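Side-chain contacts in putative oxidoreductase (Bacteroides fragilis NCTC 9343, PDB 3FHL), which probably works as a nucleotide-dependent oxidoreductase of the Gfo/Idh/MocA family, pairing an NAD-binding Rossmann domain with a C-terminal alpha/beta domain: residues C[55-60]-C[79-84]; C[147-152]-C[189-194]. One frame throughout, in Å; residues are numbered along the deposited sequence.

The two contacts sit on opposite sides of the chain's centre, one in each domain, with their own centres 36 Å apart and no shared helix or strand. Contact 1 is partly buried and lies in the Rossmann domain, where the short helix 58-61 meets helix 78-87; contact 2 is buried in the C-terminal domain and joins strand 146-154 of the large mixed sheet to the end of helix 180-191. Both turn on an aromatic pair without a hydrogen bond across it, but the rings of 55-60 and 79-84 lie nearly parallel, with a methionine at the ring edge and an exposed lysine beside it, whereas those of 147-152 and 189-194 meet edge-to-face beside a leucine.

Contact 1: C[55-60]-C[79-84]; sequences RSFKEL and YEYAGM
Phe-57, at the short helix 58-61, stacks on Tyr-81 of helix 78-87 in the Rossmann fold. The aromatic interaction is an offset stack, centroids 4.3 Å apart and planes only 6° from parallel. The two side chains run past each other in opposite directions, which puts Tyr-81 CD2 over the middle of the phenylalanine ring, 3.7 Å from Phe-57 CG. Phe-57 gets there with its CG anti to the backbone N (chi1 -179°), reaching across to the helix. Tyr-81 CB adds a CH-pi contact over the same ring.

Apolar packing continues at the ring's edge, where Met-84 bends at its last torsion (chi3 60°) and sets CE near the ring plane, 3.9 Å from Phe-57 CD2. The exposed Lys-58 lies beside this methyl. Underneath, Phe-57 also rests on Ile-69 of strand 68-71, one of the two middle strands of the parallel sheet, and Tyr-81 on Val-71, so the pair covers one strand of that sheet.

No hydrogen bond crosses between the two segments. Within 55-60, Ser-56 OG donates to Glu-59 OE2 at 2.9 Å, using the carboxylate's anti lone pair, the one directed away from OE1.

Contact 2: C[147-152]-C[189-194]; sequences VEYEST and QLFGMP
Phe-191 drives the edge of its ring into one face of Tyr-149, an edge-to-face (T-shaped) pair with centroids 4.9 Å apart and planes at 73°. The leading atom is Phe-191 CE2, which comes down off-centre on the tyrosine ring, 3.5 Å from Tyr-149 CG. Phe-191 CZ follows at 3.8 Å from Tyr-149 CD1, so one side of the phenyl ring does the touching and the approach is toward the root of the tyrosine ring.

Tyr-149 extends from its strand with CG anti to the backbone N (chi1 173°) and the ring turned nearly square to the side-chain stem (chi2 87°), which presents a broad face to the helix. On the helix side Phe-191 has CG anti to the carbonyl carbon, and the ring reaches back to the strand.

This is sheet-to-helix packing in the C-terminal alpha/beta domain: strand 146-154, inside the mixed sheet, takes the last turn of helix 180-191 against one side. Gly-192 then ends the helix with a positive phi, and the chain turns into strand 194-202.

Leu-190 works farther out along the tyrosine, its side chain crossing Tyr-149 at about a right angle. CD1 is the branch that touches, 3.6 Å from Tyr-149 CE1 and 3.9 Å from Tyr-149 OH. The same leucine sits against its neighbour too, with Leu-190 CB 3.6 Å above the plane of the Phe-191 ring, over its centre. Beyond the two segments, Ile-229 packs on Phe-191, while Leu-231 and Leu-246 from the flanking strands pack on Tyr-149.

Contact 1: C[55-60]-C[79-84]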
loop_
_atom_site.group_PDB
_atom_site.type_symbol
_atom_site.label_atom_id
_atom_site.label_comp_id
_atom_site.label_asym_id
_atom_site.label_seq_id
_atom_site.Cartn_x
_atom_site.Cartn_y
_atom_site.Cartn_z
ATOM N N ARG C 55 -35.530 -25.398 -21.583
ATOM C CA ARG C 55 -36.129 -24.076 -21.454
ATOM C C ARG C 55 -36.301 -23.612 -20.013
ATOM O O ARG C 55 -36.644 -22.454 -19.770
ATOM C CB ARG C 55 -37.490 -24.030 -22.178
ATOM C CG ARG C 55 -37.442 -24.206 -23.700
ATOM C CD ARG C 55 -36.526 -23.197 -24.343
ATOM N NE ARG C 55 -36.357 -23.399 -25.779
ATOM C CZ ARG C 55 -35.401 -22.824 -26.511
ATOM N NH1 ARG C 55 -34.516 -22.012 -25.942
ATOM N NH2 ARG C 55 -35.323 -23.063 -27.816
ATOM N N SER C 56 -36.088 -24.509 -19.055
ATOM C CA SER C 56 -36.249 -24.144 -17.655
ATOM C C SER C 56 -35.245 -24.851 -16.773
ATOM O O SER C 56 -34.674 -25.881 -17.160
ATOM C CB SER C 56 -37.675 -24.437 -17.162
ATOM O OG SER C 56 -37.927 -25.833 -17.116
ATOM N N PHE C 57 -35.049 -24.280 -15.586
ATOM C CA PHE C 57 -34.128 -24.802 -14.594
ATOM C C PHE C 57 -34.626 -26.124 -14.021
ATOM O O PHE C 57 -33.829 -27.034 -13.776
ATOM C CB PHE C 57 -33.917 -23.788 -13.463
ATOM C CG PHE C 57 -32.950 -24.254 -12.412
ATOM C CD1 PHE C 57 -31.595 -24.375 -12.702
ATOM C CD2 PHE C 57 -33.394 -24.595 -11.142
ATOM C CE1 PHE C 57 -30.703 -24.810 -11.735
ATOM C CE2 PHE C 57 -32.509 -25.037 -10.179
ATOM C CZ PHE C 57 -31.159 -25.147 -10.477
ATOM N N LYS C 58 -35.939 -26.218 -13.815
ATOM C CA LYS C 58 -36.597 -27.443 -13.337
ATOM C C LYS C 58 -36.268 -28.674 -14.206
ATOM O O LYS C 58 -36.141 -29.785 -13.695
ATOM C CB LYS C 58 -38.116 -27.227 -13.264
ATOM C CG LYS C 58 -38.860 -28.231 -12.389
ATOM C CD LYS C 58 -40.371 -28.206 -12.652
ATOM C CE LYS C 58 -41.124 -27.390 -11.604
ATOM N NZ LYS C 58 -41.237 -28.105 -10.296
ATOM N N GLU C 59 -36.092 -28.462 -15.510
ATOM C CA GLU C 59 -35.686 -29.526 -16.429
ATOM C C GLU C 59 -34.262 -30.040 -16.187
ATOM O O GLU C 59 -33.900 -31.125 -16.660
ATOM C CB GLU C 59 -35.873 -29.088 -17.881
ATOM C CG GLU C 59 -37.332 -29.038 -18.300
ATOM C CD GLU C 59 -37.531 -28.381 -19.644
ATOM O OE1 GLU C 59 -37.400 -29.072 -20.682
ATOM O OE2 GLU C 59 -37.829 -27.170 -19.662
ATOM N N LEU C 60 -33.457 -29.274 -15.450
ATOM C CA LEU C 60 -32.169 -29.778 -14.986
ATOM C C LEU C 60 -32.350 -30.585 -13.731
ATOM O O LEU C 60 -31.809 -31.682 -13.622
ATOM C CB LEU C 60 -31.164 -28.649 -14.692
ATOM C CG LEU C 60 -30.674 -27.777 -15.836
ATOM C CD1 LEU C 60 -29.540 -26.855 -15.329
ATOM C CD2 LEU C 60 -30.217 -28.624 -16.988
ATOM N N TYR C 79 -29.985 -18.885 -4.061
ATOM C CA TYR C 79 -30.422 -19.687 -2.920
ATOM C C TYR C 79 -31.518 -20.682 -3.321
ATOM O O TYR C 79 -31.416 -21.870 -3.004
ATOM C CB TYR C 79 -30.908 -18.785 -1.784
ATOM C CG TYR C 79 -31.717 -19.480 -0.713
ATOM C CD1 TYR C 79 -31.115 -20.352 0.192
ATOM C CD2 TYR C 79 -33.094 -19.255 -0.600
ATOM C CE1 TYR C 79 -31.860 -20.981 1.186
ATOM C CE2 TYR C 79 -33.849 -19.882 0.388
ATOM C CZ TYR C 79 -33.225 -20.735 1.278
ATOM O OH TYR C 79 -33.970 -21.349 2.251
ATOM N N GLU C 80 -32.547 -20.194 -4.016
ATOM C CA GLU C 80 -33.693 -21.021 -4.408
ATOM C C GLU C 80 -33.246 -22.130 -5.356
ATOM O O GLU C 80 -33.590 -23.296 -5.163
ATOM C CB GLU C 80 -34.786 -20.168 -5.075
ATOM C CG GLU C 80 -36.107 -20.916 -5.356
ATOM C CD GLU C 80 -37.035 -20.201 -6.356
ATOM O OE1 GLU C 80 -36.932 -18.964 -6.538
ATOM O OE2 GLU C 80 -37.880 -20.892 -6.966
ATOM N N TYR C 81 -32.455 -21.748 -6.357
ATOM C CA TYR C 81 -31.999 -22.650 -7.409
ATOM C C TYR C 81 -31.029 -23.724 -6.906
ATOM O O TYR C 81 -31.147 -24.901 -7.287
ATOM C CB TYR C 81 -31.409 -21.852 -8.577
ATOM C CG TYR C 81 -32.448 -21.294 -9.534
ATOM C CD1 TYR C 81 -33.774 -21.064 -9.119
ATOM C CD2 TYR C 81 -32.108 -20.983 -10.852
ATOM C CE1 TYR C 81 -34.732 -20.548 -9.998
ATOM C CE2 TYR C 81 -33.061 -20.457 -11.746
ATOM C CZ TYR C 81 -34.366 -20.243 -11.306
ATOM O OH TYR C 81 -35.312 -19.736 -12.176
ATOM N N ALA C 82 -30.094 -23.335 -6.039
ATOM C CA ALA C 82 -29.164 -24.298 -5.425
ATOM C C ALA C 82 -29.891 -25.248 -4.484
ATOM O O ALA C 82 -29.524 -26.415 -4.392
ATOM C CB ALA C 82 -28.027 -23.594 -4.685
ATOM N N GLY C 83 -30.907 -24.738 -3.788
ATOM C CA GLY C 83 -31.737 -25.550 -2.894
ATOM C C GLY C 83 -32.557 -26.593 -3.640
ATOM O O GLY C 83 -32.628 -27.742 -3.211
ATOM N N MET C 84 -33.164 -26.182 -4.754
ATOM C CA MET C 84 -33.939 -27.070 -5.621
ATOM C C MET C 84 -33.068 -28.187 -6.169
ATOM O O MET C 84 -33.480 -29.352 -6.188
ATOM C CB MET C 84 -34.526 -26.299 -6.797
ATOM C CG MET C 84 -35.886 -25.648 -6.557
ATOM S SD MET C 84 -36.398 -24.777 -8.061
ATOM C CE MET C 84 -36.461 -26.120 -9.260
#

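Contact 2: C[147-152]-C[189-194]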
loop_
_atom_site.group_PDB
_atom_site.type_symbol
_atom_site.label_atom_id
_atom_site.label_comp_id
_atom_site.label_asym_id
_atom_site.label_seq_id
_atom_site.Cartn_x
_atom_site.Cartn_y
_atom_site.Cartn_z
ATOM N N VAL C 147 7.711 -12.734 5.210
ATOM C CA VAL C 147 7.342 -11.759 6.243
ATOM C C VAL C 147 6.225 -10.808 5.827
ATOM O O VAL C 147 5.538 -10.248 6.686
ATOM C CB VAL C 147 8.574 -10.969 6.782
ATOM C CG1 VAL C 147 9.658 -11.917 7.277
ATOM C CG2 VAL C 147 9.148 -10.015 5.722
ATOM N N GLU C 148 6.021 -10.628 4.520
ATOM C CA GLU C 148 5.016 -9.681 4.054
ATOM C C GLU C 148 4.384 -10.106 2.737
ATOM O O GLU C 148 5.072 -10.590 1.851
ATOM C CB GLU C 148 5.619 -8.265 3.917
ATOM C CG GLU C 148 4.610 -7.216 3.428
ATOM C CD GLU C 148 5.050 -5.770 3.641
ATOM O OE1 GLU C 148 6.269 -5.489 3.538
ATOM O OE2 GLU C 148 4.157 -4.922 3.893
ATOM N N TYR C 149 3.073 -9.897 2.632
ATOM C CA TYR C 149 2.289 -10.278 1.468
ATOM C C TYR C 149 1.394 -9.105 1.135
ATOM O O TYR C 149 0.558 -8.693 1.954
ATOM C CB TYR C 149 1.423 -11.494 1.843
ATOM C CG TYR C 149 0.400 -11.960 0.826
ATOM C CD1 TYR C 149 0.757 -12.867 -0.182
ATOM C CD2 TYR C 149 -0.930 -11.539 0.902
ATOM C CE1 TYR C 149 -0.182 -13.336 -1.080
ATOM C CE2 TYR C 149 -1.883 -11.990 0.003
ATOM C CZ TYR C 149 -1.503 -12.900 -0.983
ATOM O OH TYR C 149 -2.435 -13.345 -1.876
ATOM N N GLU C 150 1.570 -8.576 -0.067
ATOM C CA GLU C 150 0.741 -7.489 -0.573
ATOM C C GLU C 150 0.081 -7.926 -1.849
ATOM O O GLU C 150 0.745 -8.441 -2.754
ATOM C CB GLU C 150 1.587 -6.253 -0.857
ATOM C CG GLU C 150 2.252 -5.683 0.399
ATOM C CD GLU C 150 3.425 -4.782 0.086
ATOM O OE1 GLU C 150 3.294 -3.865 -0.756
ATOM O OE2 GLU C 150 4.485 -4.994 0.693
ATOM N N SER C 151 -1.219 -7.701 -1.939
ATOM C CA SER C 151 -1.969 -8.127 -3.108
ATOM C C SER C 151 -2.913 -6.988 -3.488
ATOM O O SER C 151 -3.717 -6.545 -2.675
ATOM C CB SER C 151 -2.721 -9.441 -2.783
ATOM O OG SER C 151 -3.699 -9.770 -3.757
ATOM N N THR C 152 -2.810 -6.511 -4.725
ATOM C CA THR C 152 -3.526 -5.324 -5.156
ATOM C C THR C 152 -4.110 -5.464 -6.551
ATOM O O THR C 152 -3.418 -5.934 -7.447
ATOM C CB THR C 152 -2.558 -4.092 -5.212
ATOM O OG1 THR C 152 -1.942 -3.909 -3.939
ATOM C CG2 THR C 152 -3.274 -2.783 -5.656
ATOM N N GLN C 189 -6.791 -18.667 1.844
ATOM C CA GLN C 189 -6.212 -19.932 1.364
ATOM C C GLN C 189 -4.746 -20.102 1.766
ATOM O O GLN C 189 -4.327 -21.186 2.194
ATOM C CB GLN C 189 -6.397 -20.089 -0.155
ATOM C CG GLN C 189 -7.829 -20.458 -0.550
ATOM C CD GLN C 189 -8.314 -21.752 0.127
ATOM O OE1 GLN C 189 -7.750 -22.825 -0.096
ATOM N NE2 GLN C 189 -9.355 -21.646 0.956
ATOM N N LEU C 190 -3.965 -19.030 1.664
ATOM C CA LEU C 190 -2.552 -19.132 2.006
ATOM C C LEU C 190 -2.247 -19.085 3.495
ATOM O O LEU C 190 -1.338 -19.769 3.942
ATOM C CB LEU C 190 -1.727 -18.061 1.287
ATOM C CG LEU C 190 -1.779 -18.010 -0.241
ATOM C CD1 LEU C 190 -0.997 -16.810 -0.738
ATOM C CD2 LEU C 190 -1.246 -19.286 -0.873
ATOM N N PHE C 191 -2.993 -18.281 4.257
ATOM C CA PHE C 191 -2.537 -17.890 5.600
ATOM C C PHE C 191 -3.548 -18.120 6.706
ATOM O O PHE C 191 -3.212 -17.972 7.870
ATOM C CB PHE C 191 -2.111 -16.408 5.633
ATOM C CG PHE C 191 -1.111 -16.040 4.580
ATOM C CD1 PHE C 191 0.161 -16.596 4.588
ATOM C CD2 PHE C 191 -1.449 -15.153 3.571
ATOM C CE1 PHE C 191 1.087 -16.276 3.598
ATOM C CE2 PHE C 191 -0.529 -14.814 2.598
ATOM C CZ PHE C 191 0.739 -15.377 2.605
ATOM N N GLY C 192 -4.782 -18.449 6.339
ATOM C CA GLY C 192 -5.840 -18.684 7.332
ATOM C C GLY C 192 -6.621 -17.434 7.693
ATOM O O GLY C 192 -6.375 -16.347 7.156
ATOM N N MET C 193 -7.577 -17.588 8.601
ATOM C CA MET C 193 -8.380 -16.473 9.082
ATOM C C MET C 193 -7.611 -15.587 10.074
ATOM O O MET C 193 -6.881 -16.098 10.934
ATOM C CB MET C 193 -9.714 -16.966 9.669
ATOM C CG MET C 193 -10.665 -17.552 8.620
ATOM S SD MET C 193 -11.548 -16.377 7.573
ATOM C CE MET C 193 -12.845 -15.799 8.673
ATOM N N PRO C 194 -7.759 -14.253 9.944
ATOM C CA PRO C 194 -7.065 -13.329 10.844
ATOM C C PRO C 194 -7.740 -13.196 12.223
ATOM O O PRO C 194 -8.936 -13.463 12.366
ATOM C CB PRO C 194 -7.143 -12.005 10.083
ATOM C CG PRO C 194 -8.415 -12.089 9.349
ATOM C CD PRO C 194 -8.578 -13.527 8.954
#